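Local coordinates for uncharacterized protein (Trypanosoma congolense, PDB 4E40) that is a trypanosome cell-surface receptor of the haptoglobin-hemoglobin receptor family, probably binding hemoglobin-containing ligands for nutrient uptake, at residues A[34-39]-A[121-126]; A[50-55]-A[225-230]; A[68-73]-A[242-247]; A[109-114]-A[216-221]. All coordinates share one frame; numbering follows the deposited sequence.

Interaction 1: A[34-39]-A[121-126]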
loop_
_atom_site.group_PDB
_atom_site.type_symbol
_atom_site.label_atom_id
_atom_site.label_comp_id
_atom_site.label_asym_id
_atom_site.label_seq_id
_atom_site.Cartn_x
_atom_site.Cartn_y
_atom_site.Cartn_z
ATOM N N ILE A 34 -5.494 3.604 -10.912
ATOM C CA ILE A 34 -6.457 3.844 -9.810
ATOM C C ILE A 34 -6.194 2.938 -8.622
ATOM O O ILE A 34 -6.208 3.384 -7.463
ATOM C CB ILE A 34 -7.919 3.611 -10.320
ATOM C CG1 ILE A 34 -8.266 4.732 -11.273
ATOM C CG2 ILE A 34 -8.946 3.622 -9.153
ATOM C CD1 ILE A 34 -9.567 4.452 -12.021
ATOM N N LEU A 35 -5.954 1.644 -8.876
ATOM C CA LEU A 35 -5.646 0.748 -7.742
ATOM C C LEU A 35 -4.376 1.205 -7.022
ATOM O O LEU A 35 -4.375 1.171 -5.784
ATOM C CB LEU A 35 -5.445 -0.723 -8.193
ATOM C CG LEU A 35 -6.723 -1.518 -8.466
ATOM C CD1 LEU A 35 -6.380 -2.824 -9.166
ATOM C CD2 LEU A 35 -7.435 -1.829 -7.149
ATOM N N LEU A 36 -3.346 1.675 -7.760
ATOM C CA LEU A 36 -2.020 2.006 -7.168
ATOM C C LEU A 36 -2.047 3.307 -6.391
ATOM O O LEU A 36 -1.293 3.489 -5.396
ATOM C CB LEU A 36 -0.936 2.054 -8.247
ATOM C CG LEU A 36 0.484 2.393 -7.770
ATOM C CD1 LEU A 36 1.001 1.247 -6.896
ATOM C CD2 LEU A 36 1.327 2.609 -8.991
ATOM N N ARG A 37 -2.949 4.195 -6.776
ATOM C CA ARG A 37 -2.933 5.595 -6.297
ATOM C C ARG A 37 -2.814 5.753 -4.781
ATOM O O ARG A 37 -1.924 6.521 -4.351
ATOM C CB ARG A 37 -4.118 6.361 -6.880
ATOM C CG ARG A 37 -4.138 7.856 -6.550
ATOM C CD ARG A 37 -2.897 8.561 -7.035
ATOM N NE ARG A 37 -3.014 9.994 -6.744
ATOM C CZ ARG A 37 -1.979 10.827 -6.623
ATOM N NH1 ARG A 37 -0.733 10.371 -6.782
ATOM N NH2 ARG A 37 -2.190 12.118 -6.320
ATOM N N PRO A 38 -3.626 5.027 -3.973
ATOM C CA PRO A 38 -3.502 5.263 -2.518
ATOM C C PRO A 38 -2.186 4.864 -1.913
ATOM O O PRO A 38 -1.787 5.505 -0.916
ATOM C CB PRO A 38 -4.606 4.389 -1.884
ATOM C CG PRO A 38 -5.636 4.264 -2.984
ATOM C CD PRO A 38 -4.817 4.196 -4.254
ATOM N N ALA A 39 -1.549 3.816 -2.439
ATOM C CA ALA A 39 -0.244 3.388 -1.924
ATOM C C ALA A 39 0.776 4.435 -2.283
ATOM O O ALA A 39 1.660 4.696 -1.437
ATOM C CB ALA A 39 0.160 1.977 -2.424
ATOM N N GLY A 121 6.615 -3.189 -4.754
ATOM C CA GLY A 121 6.048 -4.388 -5.437
ATOM C C GLY A 121 4.773 -4.015 -6.172
ATOM O O GLY A 121 4.564 -4.470 -7.302
ATOM N N ALA A 122 3.908 -3.206 -5.580
ATOM C CA ALA A 122 2.632 -2.842 -6.161
ATOM C C ALA A 122 2.903 -2.064 -7.427
ATOM O O ALA A 122 2.165 -2.212 -8.446
ATOM C CB ALA A 122 1.874 -1.964 -5.178
ATOM N N THR A 123 3.885 -1.192 -7.386
ATOM C CA THR A 123 4.263 -0.419 -8.581
ATOM C C THR A 123 4.594 -1.344 -9.752
ATOM O O THR A 123 4.156 -1.084 -10.881
ATOM C CB THR A 123 5.396 0.597 -8.272
ATOM O OG1 THR A 123 4.905 1.477 -7.263
ATOM C CG2 THR A 123 5.772 1.355 -9.517
ATOM N N GLU A 124 5.338 -2.439 -9.462
ATOM C CA GLU A 124 5.688 -3.387 -10.491
ATOM C C GLU A 124 4.471 -4.147 -10.970
ATOM O O GLU A 124 4.356 -4.373 -12.179
ATOM C CB GLU A 124 6.762 -4.399 -10.004
ATOM C CG GLU A 124 8.116 -3.753 -9.760
ATOM C CD GLU A 124 8.613 -2.937 -10.936
ATOM O OE1 GLU A 124 8.563 -3.484 -12.073
ATOM O OE2 GLU A 124 8.922 -1.715 -10.712
ATOM N N HIS A 125 3.551 -4.489 -10.051
ATOM C CA HIS A 125 2.306 -5.137 -10.552
ATOM C C HIS A 125 1.506 -4.223 -11.457
ATOM O O HIS A 125 0.920 -4.689 -12.472
ATOM C CB HIS A 125 1.432 -5.623 -9.378
ATOM C CG HIS A 125 2.073 -6.760 -8.587
ATOM N ND1 HIS A 125 2.519 -7.869 -9.188
ATOM C CD2 HIS A 125 2.323 -6.922 -7.230
ATOM C CE1 HIS A 125 3.088 -8.693 -8.261
ATOM N NE2 HIS A 125 2.933 -8.140 -7.083
ATOM N N ALA A 126 1.458 -2.938 -11.141
ATOM C CA ALA A 126 0.652 -2.041 -11.972
ATOM C C ALA A 126 1.288 -1.886 -13.356
ATOM O O ALA A 126 0.546 -1.866 -14.367
ATOM C CB ALA A 126 0.538 -0.669 -11.287
#
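The flat surface that L36 meets across this contact is the peptide joining A122 to T123. Methyl CD1 of L36 sits almost squarely over one face of that peptide, 3.8 Å from the amide nitrogen N of T123. Beside the peptide, A122 CB gives the closest approach of the contact, at 3.7 Å from L36 CD1. The other branch of the fork reaches one turn further along the helix, where L36 CD2 lies 4.1 Å from A126 CB. Between the two alanines T123 flanks the leucine, its hydroxyl OG1 standing 3.9 Å from L36 CD1. That hydroxyl is turned back to its own helix, where it hydrogen-bonds to the carbonyl of T119, so its contact with the methyls is van der Waals only.

The first bond of L36 already points at the partner; CG anti to the backbone N (chi1 180°) and chi2 of 67° then set the two methyls against A122 and A126. The small alanines let the leucine close onto the helix surface while the axes stay 9.9 Å apart and run nearly antiparallel, at 164°. Just beyond L36 the helix kinks at P38, whose ring nitrogen has no proton to give to the turn before.

H125 faces a different neighbour, touching N204 and D208 of helix 192-246, which also receives L35. One leucine lodged among small residues of a facing helix, beside a third helix, is the packing of an antiparallel helix pair within a three-helix bundle, here in the receptor's elongated domain.

Interaction 2: A[50-55]-A[225-230]. Unlike the reference sequence in segment 50-55: D55 (reference Glu).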
loop_
_atom_site.group_PDB
_atom_site.type_symbol
_atom_site.label_atom_id
_atom_site.label_comp_id
_atom_site.label_asym_id
_atom_site.label_seq_id
_atom_site.Cartn_x
_atom_site.Cartn_y
_atom_site.Cartn_z
ATOM N N ARG A 50 8.251 8.720 9.766
ATOM C CA ARG A 50 9.539 8.282 10.219
ATOM C C ARG A 50 10.229 9.402 11.000
ATOM O O ARG A 50 10.662 9.189 12.130
ATOM C CB ARG A 50 10.397 7.776 9.049
ATOM C CG ARG A 50 11.642 7.050 9.464
ATOM C CD ARG A 50 11.964 5.959 8.403
ATOM N NE ARG A 50 12.901 4.941 8.946
ATOM C CZ ARG A 50 13.407 3.832 8.355
ATOM N NH1 ARG A 50 14.300 3.053 9.049
ATOM N NH2 ARG A 50 13.088 3.528 7.112
ATOM N N LYS A 51 10.250 10.623 10.445
ATOM C CA LYS A 51 10.849 11.764 11.118
ATOM C C LYS A 51 10.097 12.100 12.405
ATOM O O LYS A 51 10.767 12.404 13.378
ATOM C CB LYS A 51 10.928 12.980 10.170
ATOM C CG LYS A 51 12.273 12.990 9.454
ATOM C CD LYS A 51 12.243 13.763 8.142
ATOM C CE LYS A 51 13.625 13.780 7.515
ATOM N NZ LYS A 51 13.489 13.754 6.038
ATOM N N LYS A 52 8.781 11.978 12.421
ATOM C CA LYS A 52 8.009 12.229 13.672
ATOM C C LYS A 52 8.466 11.232 14.757
ATOM O O LYS A 52 8.692 11.627 15.938
ATOM C CB LYS A 52 6.528 12.108 13.442
ATOM C CG LYS A 52 5.651 12.356 14.648
ATOM C CD LYS A 52 4.211 12.646 14.168
ATOM C CE LYS A 52 3.155 12.345 15.255
ATOM N NZ LYS A 52 1.732 12.422 14.750
ATOM N N SER A 53 8.604 9.968 14.352
ATOM C CA SER A 53 9.014 8.941 15.358
ATOM C C SER A 53 10.451 9.237 15.855
ATOM O O SER A 53 10.771 8.978 17.026
ATOM C CB SER A 53 8.877 7.524 14.763
ATOM O OG SER A 53 9.957 7.238 13.879
ATOM N N GLU A 54 11.339 9.741 14.964
ATOM C CA GLU A 54 12.665 10.030 15.343
ATOM C C GLU A 54 12.722 11.225 16.305
ATOM O O GLU A 54 13.538 11.217 17.233
ATOM C CB GLU A 54 13.457 10.395 14.077
ATOM C CG GLU A 54 13.743 9.166 13.221
ATOM C CD GLU A 54 14.586 9.513 11.954
ATOM O OE1 GLU A 54 14.925 10.695 11.705
ATOM O OE2 GLU A 54 14.979 8.605 11.236
ATOM N N ASP A 55 11.829 12.209 16.088
ATOM C CA ASP A 55 11.757 13.375 16.954
ATOM C C ASP A 55 11.322 12.918 18.335
ATOM O O ASP A 55 11.893 13.345 19.331
ATOM C CB ASP A 55 10.742 14.407 16.437
ATOM C CG ASP A 55 10.778 15.720 17.235
ATOM O OD1 ASP A 55 11.860 16.338 17.346
ATOM O OD2 ASP A 55 9.728 16.165 17.740
ATOM N N LYS A 225 0.871 5.454 20.574
ATOM C CA LYS A 225 1.376 4.835 21.809
ATOM C C LYS A 225 2.717 5.513 22.151
ATOM O O LYS A 225 2.994 5.788 23.330
ATOM C CB LYS A 225 1.477 3.321 21.695
ATOM C CG LYS A 225 0.101 2.600 21.459
ATOM C CD LYS A 225 0.299 1.065 21.524
ATOM C CE LYS A 225 -0.935 0.242 21.168
ATOM N NZ LYS A 225 -1.773 0.040 22.384
ATOM N N ALA A 226 3.547 5.754 21.123
ATOM C CA ALA A 226 4.846 6.406 21.415
ATOM C C ALA A 226 4.644 7.779 22.002
ATOM O O ALA A 226 5.355 8.161 22.914
ATOM C CB ALA A 226 5.670 6.444 20.084
ATOM N N GLU A 227 3.632 8.509 21.478
ATOM C CA GLU A 227 3.275 9.821 21.998
ATOM C C GLU A 227 2.835 9.781 23.446
ATOM O O GLU A 227 3.277 10.615 24.256
ATOM C CB GLU A 227 2.065 10.296 21.200
ATOM C CG GLU A 227 2.447 10.673 19.775
ATOM C CD GLU A 227 1.257 10.676 18.791
ATOM O OE1 GLU A 227 0.072 10.444 19.182
ATOM O OE2 GLU A 227 1.538 10.867 17.578
ATOM N N ARG A 228 2.050 8.758 23.769
ATOM C CA ARG A 228 1.599 8.587 25.168
ATOM C C ARG A 228 2.763 8.307 26.125
ATOM O O ARG A 228 2.846 8.882 27.216
ATOM C CB ARG A 228 0.579 7.463 25.332
ATOM C CG ARG A 228 -0.816 7.850 24.793
ATOM C CD ARG A 228 -1.830 6.775 25.172
ATOM N NE ARG A 228 -3.194 7.370 25.142
ATOM C CZ ARG A 228 -4.315 6.677 24.943
ATOM N NH1 ARG A 228 -4.257 5.360 24.732
ATOM N NH2 ARG A 228 -5.509 7.312 24.923
ATOM N N GLN A 229 3.638 7.407 25.685
ATOM C CA GLN A 229 4.790 7.021 26.543
ATOM C C GLN A 229 5.770 8.175 26.672
ATOM O O GLN A 229 6.376 8.360 27.738
ATOM C CB GLN A 229 5.446 5.752 26.001
ATOM C CG GLN A 229 4.524 4.524 26.075
ATOM C CD GLN A 229 3.986 4.394 27.459
ATOM O OE1 GLN A 229 4.723 4.358 28.435
ATOM N NE2 GLN A 229 2.604 4.478 27.563
ATOM N N LEU A 230 5.959 8.945 25.592
ATOM C CA LEU A 230 6.750 10.159 25.694
ATOM C C LEU A 230 6.219 11.153 26.708
ATOM O O LEU A 230 6.994 11.720 27.489
ATOM C CB LEU A 230 6.929 10.840 24.309
ATOM C CG LEU A 230 7.733 12.138 24.401
ATOM C CD1 LEU A 230 9.231 11.930 24.859
ATOM C CD2 LEU A 230 7.677 12.777 22.987
#
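K52 stretches its aliphatic chain across to E227 and overlaps a single carboxylate oxygen with its last two atoms. Both CE and NZ of K52 lie 3.2 Å from E227 OE2, which therefore sits alongside the terminal C–N bond instead of straight beyond the ammonium. The pair is a salt bridge, and this lateral approach is consistent with a mainly electrostatic pair, without the geometry of a directed bond. The two side chains cross at about a right angle.

Each chain is drawn out to reach the other. CG of K52 is anti to the backbone N (chi1 -179°) and the rest of the chain continues extended, while E227 starts with CG beside its backbone N and then also runs extended, bringing its carboxylate nearer than its first bond would suggest. Both residues are partly exposed, so solvent probably screens the attraction, and the buried area between the segments is a modest 79 Å².

Below the charges K52 and S53 touch L223, while E227 and L230 touch I56. S53 is buried, and its hydroxyl is satisfied within its own helix: OG donates to the carbonyl O of R50 over 2.7 Å. That same oxygen also accepts from the N of E54.

Helices 28-73 and 192-246 run in the same direction here. K52 binds heme b in another structure of this protein, with R42 nearby; no heme is bound to this chain, but the salt bridge probably lies at the edge of the heme-contacting surface of the helical bundle.

Interaction 3: A[68-73]-A[242-247]. Unlike the reference sequence in segment 68-73: D72 (reference Asn).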
loop_
_atom_site.group_PDB
_atom_site.type_symbol
_atom_site.label_atom_id
_atom_site.label_comp_id
_atom_site.label_asym_id
_atom_site.label_seq_id
_atom_site.Cartn_x
_atom_site.Cartn_y
_atom_site.Cartn_z
ATOM N N SER A 68 18.148 11.629 34.843
ATOM C CA SER A 68 19.327 10.925 35.372
ATOM C C SER A 68 20.254 11.937 36.035
ATOM O O SER A 68 20.807 11.666 37.124
ATOM C CB SER A 68 20.085 10.208 34.282
ATOM O OG SER A 68 19.362 9.037 33.891
ATOM N N ALA A 69 20.365 13.115 35.401
ATOM C CA ALA A 69 21.189 14.193 36.019
ATOM C C ALA A 69 20.623 14.657 37.379
ATOM O O ALA A 69 21.403 14.901 38.322
ATOM C CB ALA A 69 21.430 15.346 35.057
ATOM N N ALA A 70 19.273 14.715 37.496
ATOM C CA ALA A 70 18.566 15.058 38.761
ATOM C C ALA A 70 18.822 14.021 39.857
ATOM O O ALA A 70 19.145 14.392 41.010
ATOM C CB ALA A 70 17.072 15.310 38.517
ATOM N N VAL A 71 18.831 12.735 39.510
ATOM C CA VAL A 71 19.186 11.667 40.427
ATOM C C VAL A 71 20.646 11.846 40.884
ATOM O O VAL A 71 20.917 11.726 42.074
ATOM C CB VAL A 71 19.067 10.300 39.787
ATOM C CG1 VAL A 71 19.653 9.231 40.711
ATOM C CG2 VAL A 71 17.578 10.003 39.485
ATOM N N ASP A 72 21.555 12.109 39.934
ATOM C CA ASP A 72 22.962 12.265 40.362
ATOM C C ASP A 72 23.050 13.448 41.364
ATOM O O ASP A 72 23.805 13.379 42.396
ATOM C CB ASP A 72 23.882 12.476 39.143
ATOM C CG ASP A 72 25.363 12.687 39.568
ATOM O OD1 ASP A 72 26.025 11.668 39.879
ATOM O OD2 ASP A 72 25.862 13.858 39.673
ATOM N N ARG A 73 22.324 14.548 41.100
ATOM C CA ARG A 73 22.406 15.742 42.017
ATOM C C ARG A 73 22.045 15.423 43.443
ATOM O O ARG A 73 22.555 16.047 44.389
ATOM C CB ARG A 73 21.494 16.893 41.543
ATOM C CG ARG A 73 22.026 17.689 40.368
ATOM C CD ARG A 73 23.499 18.007 40.544
ATOM N NE ARG A 73 23.778 19.293 41.194
ATOM C CZ ARG A 73 24.260 20.372 40.572
ATOM N NH1 ARG A 73 24.506 20.339 39.266
ATOM N NH2 ARG A 73 24.501 21.487 41.269
ATOM N N THR A 242 12.096 19.284 39.064
ATOM C CA THR A 242 11.447 20.187 40.007
ATOM C C THR A 242 11.772 19.807 41.462
ATOM O O THR A 242 12.203 20.656 42.270
ATOM C CB THR A 242 9.914 20.211 39.781
ATOM O OG1 THR A 242 9.637 20.745 38.499
ATOM C CG2 THR A 242 9.230 21.134 40.793
ATOM N N GLU A 243 11.637 18.526 41.802
ATOM C CA GLU A 243 11.929 18.096 43.168
ATOM C C GLU A 243 13.400 18.176 43.551
ATOM O O GLU A 243 13.738 18.499 44.713
ATOM C CB GLU A 243 11.401 16.684 43.421
ATOM C CG GLU A 243 9.876 16.620 43.380
ATOM C CD GLU A 243 9.220 17.301 44.594
ATOM O OE1 GLU A 243 9.776 17.238 45.706
ATOM O OE2 GLU A 243 8.142 17.905 44.439
ATOM N N SER A 244 14.265 17.889 42.588
ATOM C CA SER A 244 15.715 18.019 42.750
ATOM C C SER A 244 16.083 19.457 43.152
ATOM O O SER A 244 16.927 19.663 44.062
ATOM C CB SER A 244 16.405 17.657 41.436
ATOM O OG SER A 244 17.628 17.010 41.741
ATOM N N SER A 245 15.434 20.432 42.514
ATOM C CA SER A 245 15.672 21.867 42.769
ATOM C C SER A 245 15.377 22.294 44.183
ATOM O O SER A 245 16.073 23.154 44.708
ATOM C CB SER A 245 14.839 22.742 41.852
ATOM O OG SER A 245 15.256 22.550 40.522
ATOM N N LYS A 246 14.328 21.733 44.778
ATOM C CA LYS A 246 14.038 21.936 46.200
ATOM C C LYS A 246 15.168 21.486 47.143
ATOM O O LYS A 246 15.347 22.063 48.217
ATOM C CB LYS A 246 12.759 21.208 46.580
ATOM C CG LYS A 246 11.516 21.947 46.164
ATOM C CD LYS A 246 10.319 21.028 46.297
ATOM C CE LYS A 246 9.257 21.357 45.264
ATOM N NZ LYS A 246 7.942 20.783 45.664
ATOM N N VAL A 247 15.906 20.452 46.733
ATOM C CA VAL A 247 16.968 19.799 47.526
ATOM C C VAL A 247 16.488 19.355 48.910
ATOM O O VAL A 247 15.365 18.852 49.064
ATOM C CB VAL A 247 18.287 20.628 47.596
ATOM C CG1 VAL A 247 19.439 19.744 48.081
ATOM C CG2 VAL A 247 18.617 21.251 46.233
#
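A chi1 of -145°, well away from a staggered value, swings the hydroxyl of S244 toward helix 28-73, where it finds the backbone carbonyl of A70. The bond formed, S244 OG to A70 O, is 3.1 Å long, and OG arrives well off the C=O direction, at 110° at the oxygen and 34° from the carbonyl plane. The serine thus comes to the side of the carbonyl. Behind the hydroxyl, S244 CB rests 3.8 Å from A70 CB.

R73 borders the hydroxyl with its first side-chain carbon alone, R73 CB lying 3.9 Å from S244 OG. Beyond it the chain bends at chi2 and chi3 and leads the guanidinium away from helix 192-246. Small side chains allow the backbones to come near, with the CA atoms of A70 and S244 5.7 Å apart, and both residues are buried.

On the far flank E243 makes a salt bridge with K246 in its own segment, the ammonium meeting OE2 from above the carboxylate plane. E243 also packs on T83, K86 and V87, and V71 lies on A91. Helix 82-147 therefore completes this end of the bundle beside the last turn of helix 28-73 and the C-terminal turns of helix 192-246.

Interaction 4: A[109-114]-A[216-221]. Unlike the reference sequence in segment 109-114: V112 (reference Ala).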
loop_
_atom_site.group_PDB
_atom_site.type_symbol
_atom_site.label_atom_id
_atom_site.label_comp_id
_atom_site.label_asym_id
_atom_site.label_seq_id
_atom_site.Cartn_x
_atom_site.Cartn_y
_atom_site.Cartn_z
ATOM N N ALA A 109 9.095 2.070 12.649
ATOM C CA ALA A 109 10.147 1.865 11.633
ATOM C C ALA A 109 9.829 0.651 10.820
ATOM O O ALA A 109 10.068 0.656 9.578
ATOM C CB ALA A 109 11.507 1.642 12.353
ATOM N N LYS A 110 9.340 -0.425 11.466
ATOM C CA LYS A 110 9.023 -1.678 10.777
ATOM C C LYS A 110 7.917 -1.425 9.760
ATOM O O LYS A 110 8.006 -1.919 8.616
ATOM C CB LYS A 110 8.603 -2.795 11.744
ATOM C CG LYS A 110 9.751 -3.319 12.618
ATOM C CD LYS A 110 9.310 -4.343 13.679
ATOM C CE LYS A 110 10.468 -4.750 14.619
ATOM N NZ LYS A 110 11.754 -4.948 13.906
ATOM N N LYS A 111 6.919 -0.639 10.170
ATOM C CA LYS A 111 5.775 -0.383 9.259
ATOM C C LYS A 111 6.180 0.484 8.115
ATOM O O LYS A 111 5.641 0.309 6.975
ATOM C CB LYS A 111 4.563 0.260 9.999
ATOM C CG LYS A 111 4.055 -0.595 11.124
ATOM C CD LYS A 111 3.582 -1.988 10.780
ATOM C CE LYS A 111 3.586 -2.795 12.065
ATOM N NZ LYS A 111 2.755 -4.006 11.927
ATOM N N VAL A 112 7.015 1.477 8.370
ATOM C CA VAL A 112 7.522 2.314 7.292
ATOM C C VAL A 112 8.233 1.407 6.264
ATOM O O VAL A 112 8.009 1.529 5.063
ATOM C CB VAL A 112 8.522 3.329 7.781
ATOM C CG1 VAL A 112 9.384 3.940 6.662
ATOM C CG2 VAL A 112 7.778 4.444 8.590
ATOM N N ASN A 113 9.104 0.533 6.749
ATOM C CA ASN A 113 9.826 -0.370 5.807
ATOM C C ASN A 113 8.897 -1.304 5.085
ATOM O O ASN A 113 9.094 -1.540 3.844
ATOM C CB ASN A 113 10.944 -1.114 6.568
ATOM C CG ASN A 113 12.128 -0.197 6.891
ATOM O OD1 ASN A 113 12.378 0.769 6.182
ATOM N ND2 ASN A 113 12.831 -0.483 7.943
ATOM N N GLU A 114 7.846 -1.789 5.759
ATOM C CA GLU A 114 6.872 -2.658 5.113
ATOM C C GLU A 114 6.150 -1.891 4.013
ATOM O O GLU A 114 5.938 -2.453 2.912
ATOM C CB GLU A 114 5.867 -3.239 6.098
ATOM C CG GLU A 114 6.620 -4.292 6.945
ATOM C CD GLU A 114 5.838 -4.880 8.125
ATOM O OE1 GLU A 114 4.800 -4.337 8.511
ATOM O OE2 GLU A 114 6.336 -5.875 8.727
ATOM N N ALA A 216 -0.312 1.075 7.395
ATOM C CA ALA A 216 -0.339 2.491 7.664
ATOM C C ALA A 216 -1.186 2.747 8.926
ATOM O O ALA A 216 -0.857 3.658 9.673
ATOM C CB ALA A 216 -0.895 3.237 6.470
ATOM N N GLU A 217 -2.266 1.970 9.111
ATOM C CA GLU A 217 -3.132 2.131 10.326
ATOM C C GLU A 217 -2.295 1.675 11.525
ATOM O O GLU A 217 -2.315 2.345 12.596
ATOM C CB GLU A 217 -4.434 1.288 10.225
ATOM C CG GLU A 217 -5.447 1.860 9.225
ATOM C CD GLU A 217 -6.761 1.050 9.170
ATOM O OE1 GLU A 217 -6.713 -0.205 9.277
ATOM O OE2 GLU A 217 -7.854 1.657 8.970
ATOM N N GLU A 218 -1.596 0.560 11.363
ATOM C CA GLU A 218 -0.703 0.050 12.443
ATOM C C GLU A 218 0.406 1.029 12.802
ATOM O O GLU A 218 0.753 1.231 14.009
ATOM C CB GLU A 218 -0.148 -1.327 12.090
ATOM C CG GLU A 218 -1.196 -2.440 11.999
ATOM C CD GLU A 218 -0.807 -3.584 11.082
ATOM O OE1 GLU A 218 0.329 -3.577 10.544
ATOM O OE2 GLU A 218 -1.658 -4.477 10.857
ATOM N N LEU A 219 0.965 1.686 11.795
ATOM C CA LEU A 219 1.955 2.745 12.014
ATOM C C LEU A 219 1.410 3.878 12.884
ATOM O O LEU A 219 2.047 4.331 13.866
ATOM C CB LEU A 219 2.461 3.263 10.654
ATOM C CG LEU A 219 3.683 4.180 10.668
ATOM C CD1 LEU A 219 4.163 4.190 9.219
ATOM C CD2 LEU A 219 3.440 5.604 11.171
ATOM N N GLU A 220 0.204 4.304 12.526
ATOM C CA GLU A 220 -0.429 5.381 13.240
ATOM C C GLU A 220 -0.742 4.974 14.655
ATOM O O GLU A 220 -0.558 5.838 15.555
ATOM C CB GLU A 220 -1.728 5.803 12.509
ATOM C CG GLU A 220 -2.378 7.028 13.137
ATOM C CD GLU A 220 -1.468 8.197 13.472
ATOM O OE1 GLU A 220 -1.617 8.698 14.621
ATOM O OE2 GLU A 220 -0.634 8.653 12.635
ATOM N N THR A 221 -1.136 3.734 14.887
ATOM C CA THR A 221 -1.432 3.264 16.266
ATOM C C THR A 221 -0.145 3.294 17.120
ATOM O O THR A 221 -0.132 3.748 18.271
ATOM C CB THR A 221 -2.044 1.889 16.247
ATOM O OG1 THR A 221 -3.342 2.022 15.656
ATOM C CG2 THR A 221 -2.163 1.298 17.649
#
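L219 packs closely against K111 and V112, whereas the charged end of K111 reaches past it to E218 on a more open flank. In the tight part, CB of K111 lies 3.7 Å from CB of L219, while V112 CG2 meets L219 CD1 at the same distance. The valine and leucine approach obliquely, both buried. The first bond of L219 runs along the interface, and with CG anti to the backbone N (chi1 -169°) its branched end comes nearer and reaches V112.

K111 bends at chi2 (-59°), so the chain folds over the backbone of L219, K111 CG standing 3.9 Å from L219 N, and then runs on to the carboxylate. There K111 NZ donates to E218 OE1 over 2.8 Å, a salt bridge in which the ammonium stands above the carboxylate, 50° out of its plane. The crossing of these two chains is close to perpendicular. E114 joins as a long, weaker partner from K111's own helix, and R215 holds the other oxygen of E218. The OE1 atoms of E114 and E218 are 5.0 Å apart, and the ammonium, facing both at roughly a right angle, probably eases their repulsion. K111, E114 and E218 are all partly exposed.

The axes of the two antiparallel segments pass 8.9 Å apart. Helix 28-73 lies against the apolar side, with S49 touching L219, R42 touching A216 and R50 touching V112, while V108 and I115 of helix 82-147 also touch the leucine; L219 is thereby set near the heme-binding residues R42 and K52, at the meeting of the three long helices.

How the interactions relate
From the N terminus, helix 28-73 supplies the first segment of interactions 1, 2 and 3 in turn. Interaction 1 closes a loop at helix 82-147, whereas interactions 2 and 3 close much longer ones at helix 192-246. Interaction 4 joins those two later helices, its loop nested inside those of 2 and 3. Interaction 1 crosses all the others, and 2 and 3 cross each other, as expected where helices 28-73 and 192-246 run in the same direction. Every pair among the three long helices is tied. Interactions 2 and 4 touch, R50 of one meeting N113 of the other; interaction 3 lies toward one end, its centre about 54 Å from that of interaction 1.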